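Local atomic coordinates of N-alpha-acetyltransferase 35, NatC auxiliary subunit (Saccharomyces cerevisiae, PDB entry 6YGA), a protein that serves as the auxiliary subunit of the yeast NatC N-terminal acetyltransferase, which acetylates the N-terminal methionine of the L-A virus Gag protein. Residues S467-V472 with S550-E555; L345-I348 with V354-K357. All coordinates share one frame; numbering follows the deposited sequence. Where two conformers were deposited one is given.

Interaction 1: S467-V472 with S550-E555. With EDO (1,2-ethanediol), chain C.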
# COMPACT_ATOMS: atom_id res chain seq x y z
N SER B 467 -15.66 -18.08 11.21
CA SER B 467 -16.15 -16.88 11.87
C SER B 467 -16.48 -15.79 10.86
O SER B 467 -17.56 -15.17 10.93
CB SER B 467 -15.12 -16.38 12.88
OG SER B 467 -15.05 -17.23 14.01
N MSE B 468 -15.58 -15.54 9.91
CA MSE B 468 -15.77 -14.48 8.93
C MSE B 468 -16.85 -14.82 7.90
O MSE B 468 -17.72 -13.99 7.60
CB MSE B 468 -14.46 -14.17 8.22
CG MSE B 468 -13.37 -13.65 9.14
SE MSE B 468 -13.96 -12.15 10.24
CE MSE B 468 -14.58 -10.95 8.82
N PHE B 469 -16.81 -16.04 7.37
CA PHE B 469 -17.80 -16.42 6.36
C PHE B 469 -19.20 -16.46 6.95
O PHE B 469 -20.16 -16.06 6.29
CB PHE B 469 -17.42 -17.76 5.74
CG PHE B 469 -16.44 -17.65 4.61
CD1 PHE B 469 -16.61 -16.69 3.62
CD2 PHE B 469 -15.33 -18.48 4.55
CE1 PHE B 469 -15.70 -16.58 2.58
CE2 PHE B 469 -14.43 -18.37 3.52
CZ PHE B 469 -14.61 -17.42 2.53
N TRP B 470 -19.34 -16.92 8.20
CA TRP B 470 -20.67 -16.93 8.79
C TRP B 470 -21.12 -15.52 9.16
O TRP B 470 -22.31 -15.20 9.06
CB TRP B 470 -20.72 -17.84 10.02
CG TRP B 470 -22.08 -17.85 10.63
CD1 TRP B 470 -23.15 -18.59 10.23
CD2 TRP B 470 -22.54 -17.06 11.74
NE1 TRP B 470 -24.24 -18.32 11.02
CE2 TRP B 470 -23.89 -17.38 11.95
CE3 TRP B 470 -21.93 -16.11 12.57
CZ2 TRP B 470 -24.64 -16.80 12.97
CZ3 TRP B 470 -22.68 -15.53 13.57
CH2 TRP B 470 -24.02 -15.88 13.76
N TYR B 471 -20.18 -14.67 9.58
CA TYR B 471 -20.54 -13.29 9.87
C TYR B 471 -21.00 -12.57 8.61
O TYR B 471 -21.95 -11.78 8.66
CB TYR B 471 -19.36 -12.56 10.52
CG TYR B 471 -19.64 -11.11 10.83
CD1 TYR B 471 -20.62 -10.75 11.74
CD2 TYR B 471 -18.92 -10.10 10.21
CE1 TYR B 471 -20.88 -9.42 12.02
CE2 TYR B 471 -19.16 -8.77 10.48
CZ TYR B 471 -20.15 -8.44 11.39
OH TYR B 471 -20.40 -7.11 11.66
N VAL B 472 -20.36 -12.85 7.47
CA VAL B 472 -20.77 -12.20 6.23
C VAL B 472 -22.09 -12.78 5.75
O VAL B 472 -22.94 -12.05 5.21
CB VAL B 472 -19.66 -12.33 5.17
CG1 VAL B 472 -20.12 -11.76 3.84
CG2 VAL B 472 -18.41 -11.62 5.64
N SER B 550 -25.22 -17.29 -0.49
CA SER B 550 -25.05 -18.71 -0.75
C SER B 550 -23.59 -19.13 -0.66
O SER B 550 -23.28 -20.19 -0.10
CB SER B 550 -25.62 -19.05 -2.13
OG SER B 550 -27.02 -18.89 -2.17
N LEU B 551 -22.68 -18.32 -1.20
CA LEU B 551 -21.26 -18.70 -1.20
C LEU B 551 -20.70 -18.77 0.21
O LEU B 551 -19.97 -19.70 0.55
CB LEU B 551 -20.46 -17.73 -2.06
CG LEU B 551 -20.68 -17.85 -3.57
CD1 LEU B 551 -19.89 -16.80 -4.31
CD2 LEU B 551 -20.31 -19.25 -4.05
N CYS B 552 -21.04 -17.79 1.06
CA CYS B 552 -20.63 -17.83 2.46
C CYS B 552 -21.15 -19.08 3.15
O CYS B 552 -20.41 -19.75 3.89
CB CYS B 552 -21.12 -16.58 3.19
SG CYS B 552 -20.46 -15.04 2.55
N LEU B 553 -22.42 -19.42 2.93
CA LEU B 553 -22.99 -20.62 3.53
C LEU B 553 -22.25 -21.86 3.05
O LEU B 553 -21.93 -22.76 3.84
CB LEU B 553 -24.48 -20.71 3.21
CG LEU B 553 -25.30 -21.73 4.00
CD1 LEU B 553 -25.02 -21.59 5.49
CD2 LEU B 553 -26.79 -21.54 3.72
N ILE B 554 -21.96 -21.92 1.75
CA ILE B 554 -21.20 -23.04 1.21
C ILE B 554 -19.86 -23.17 1.92
O ILE B 554 -19.42 -24.28 2.26
CB ILE B 554 -21.03 -22.88 -0.31
CG1 ILE B 554 -22.36 -23.16 -1.01
CG2 ILE B 554 -19.91 -23.77 -0.84
CD1 ILE B 554 -22.38 -22.76 -2.46
N GLU B 555 -19.20 -22.04 2.18
CA GLU B 555 -17.94 -22.07 2.92
C GLU B 555 -18.15 -22.54 4.36
O GLU B 555 -17.34 -23.32 4.88
CB GLU B 555 -17.30 -20.68 2.89
CG GLU B 555 -16.90 -20.20 1.50
CD GLU B 555 -15.52 -20.68 1.08
OE1 GLU B 555 -15.07 -21.75 1.55
OE2 GLU B 555 -14.88 -19.98 0.27
C1 EDO C . -28.93 -19.37 0.87
O1 EDO C . -28.52 -18.30 0.00
C2 EDO C . -29.84 -20.32 0.10
O2 EDO C . -30.24 -21.40 0.95

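Interaction 2: L345-I348 with V354-K357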
# COMPACT_ATOMS: atom_id res chain seq x y z
N LEU B 345 -9.04 12.89 -9.51
CA LEU B 345 -8.88 14.26 -10.00
C LEU B 345 -9.72 14.50 -11.25
O LEU B 345 -10.24 15.61 -11.44
CB LEU B 345 -7.41 14.55 -10.28
CG LEU B 345 -6.50 14.41 -9.06
CD1 LEU B 345 -5.04 14.58 -9.44
CD2 LEU B 345 -6.92 15.43 -8.01
N PHE B 346 -9.85 13.49 -12.11
CA PHE B 346 -10.71 13.58 -13.28
C PHE B 346 -12.18 13.50 -12.91
O PHE B 346 -13.02 14.11 -13.58
CB PHE B 346 -10.34 12.46 -14.26
CG PHE B 346 -11.08 12.53 -15.57
CD1 PHE B 346 -10.59 13.31 -16.61
CD2 PHE B 346 -12.23 11.79 -15.77
CE1 PHE B 346 -11.26 13.37 -17.81
CE2 PHE B 346 -12.90 11.84 -16.98
CZ PHE B 346 -12.41 12.63 -18.00
N PHE B 347 -12.50 12.77 -11.85
CA PHE B 347 -13.89 12.58 -11.43
C PHE B 347 -14.38 13.77 -10.60
O PHE B 347 -15.51 14.24 -10.80
CB PHE B 347 -14.02 11.28 -10.65
CG PHE B 347 -15.43 10.85 -10.38
CD1 PHE B 347 -16.24 10.41 -11.42
CD2 PHE B 347 -15.93 10.84 -9.09
CE1 PHE B 347 -17.54 10.01 -11.17
CE2 PHE B 347 -17.22 10.43 -8.84
CZ PHE B 347 -18.03 10.01 -9.88
N ILE B 348 -13.56 14.25 -9.68
CA ILE B 348 -13.87 15.39 -8.82
C ILE B 348 -12.99 16.54 -9.28
O ILE B 348 -11.77 16.52 -9.05
CB ILE B 348 -13.65 15.06 -7.34
CG1 ILE B 348 -14.40 13.78 -6.97
CG2 ILE B 348 -14.06 16.22 -6.46
CD1 ILE B 348 -14.15 13.31 -5.56
N VAL B 354 -18.75 17.22 -10.00
CA VAL B 354 -18.47 15.84 -10.37
C VAL B 354 -18.59 15.73 -11.88
O VAL B 354 -19.67 15.94 -12.44
CB VAL B 354 -19.42 14.86 -9.66
CG1 VAL B 354 -19.15 13.43 -10.12
CG2 VAL B 354 -19.26 14.97 -8.16
N LEU B 355 -17.47 15.44 -12.54
CA LEU B 355 -17.40 15.27 -13.99
C LEU B 355 -17.86 16.52 -14.75
O LEU B 355 -18.24 16.42 -15.92
CB LEU B 355 -18.21 14.06 -14.45
CG LEU B 355 -17.73 12.71 -13.91
CD1 LEU B 355 -18.69 11.60 -14.31
CD2 LEU B 355 -16.33 12.43 -14.42
N GLY B 356 -17.83 17.68 -14.11
CA GLY B 356 -18.34 18.90 -14.71
C GLY B 356 -19.82 18.90 -14.99
O GLY B 356 -20.29 19.77 -15.73
N LYS B 357 -20.58 17.97 -14.42
CA LYS B 357 -22.00 17.83 -14.70
C LYS B 357 -22.87 18.20 -13.51
O LYS B 357 -23.86 18.92 -13.67
CB LYS B 357 -22.32 16.39 -15.14
CG LYS B 357 -21.57 15.94 -16.39
CD LYS B 357 -21.88 14.49 -16.73
CE LYS B 357 -21.20 14.04 -18.02
NZ LYS B 357 -19.72 14.18 -17.92

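Interaction 1: S467-V472 with S550-E555
F469 and E555 both carry CG anti to the carbonyl carbon, and E555 then bends at chi2 (-86°), which folds its chain back over the phenylalanine ring. E555 CG comes to rest 3.6 Å from the centroid of the F469 ring, almost straight above it, a CH-pi contact. The carboxylate follows the same face outward, its plane 17° from that of the ring, and OE2 of E555 ends 3.4 Å from CZ of F469. Acid and phenyl are therefore stacked rather than bonded; the polar need of OE1 is met by Q725. Nearer the backbone, E555 CB lies 3.4 Å from F469 CD2. C552 lies opposite F469 where the two backbones come nearest, CA to CA 5.0 Å; its CB is 3.3 Å from the carbonyl O of F469, and its SG touches CG1 of V472 at 3.5 Å. F455, on helix 433-456, stacks on the F469 ring. Elsewhere on helix 511-564, S550 OG accepts a hydrogen bond from an ethanediol, probably a crystallisation additive, and is also bonded to E636. Helices 465-506 and 511-564, consecutive in the chain, thus pack as an antiparallel helical hairpin within the TPR-like region of the NatC auxiliary subunit.

Interaction 2: L345-I348 with V354-K357
F347 leaves the last turn of helix 337-347 with CG anti to its backbone N (chi1 -169°), which brings the ring, though not the CB bond, up against V354 and L355. Past CB and CG, the ring atom CD1 meets CD2 of L355 at 3.6 Å, and the next atom along that side, CE1, lies 3.7 Å from CD1 of the same leucine. Both leucine methyls lie obliquely along the CD1-CE1 side of the ring, on the V354 side of its plane. At the tip, CZ touches V354 CG1 at 3.6 Å; this methyl sits over a face, displaced toward the rim, in a CH-pi contact. The chain here makes a helix-to-helix connection within the TPR-like region: I348 is the first residue to leave helical geometry, and the loop returns so that I348 and V354 form a single beta bridge. The carbonyl O of F347 accepts a hydrogen bond from L355 N at 2.9 Å, with the donor tilted 24° from the carbonyl plane, while V354 CA-H points at the same oxygen. F346 meets the same leucine obliquely, CE2 to L355 CD2 4.3 Å. Y399 of helix 386-402 stacks on the F347 ring, and V354 also packs on F363 of helix 360-372.

How the interactions relate
Along the chain interaction 2 comes first and interaction 1 follows; both belong to the TPR-like region. Their centres are 38 Å apart and their nearest atoms about 26 Å, so neither touches the other. They differ in kind: interaction 1 sets one long helix, 465-506, against the next, 511-564, across 77 mostly helical residues, whereas interaction 2 folds a short non-helical connection back onto the end of the helix it follows. No other chain of the assembly touches either contact, and the ethanediol sits at S550, away from the F469-C552-E555 contact.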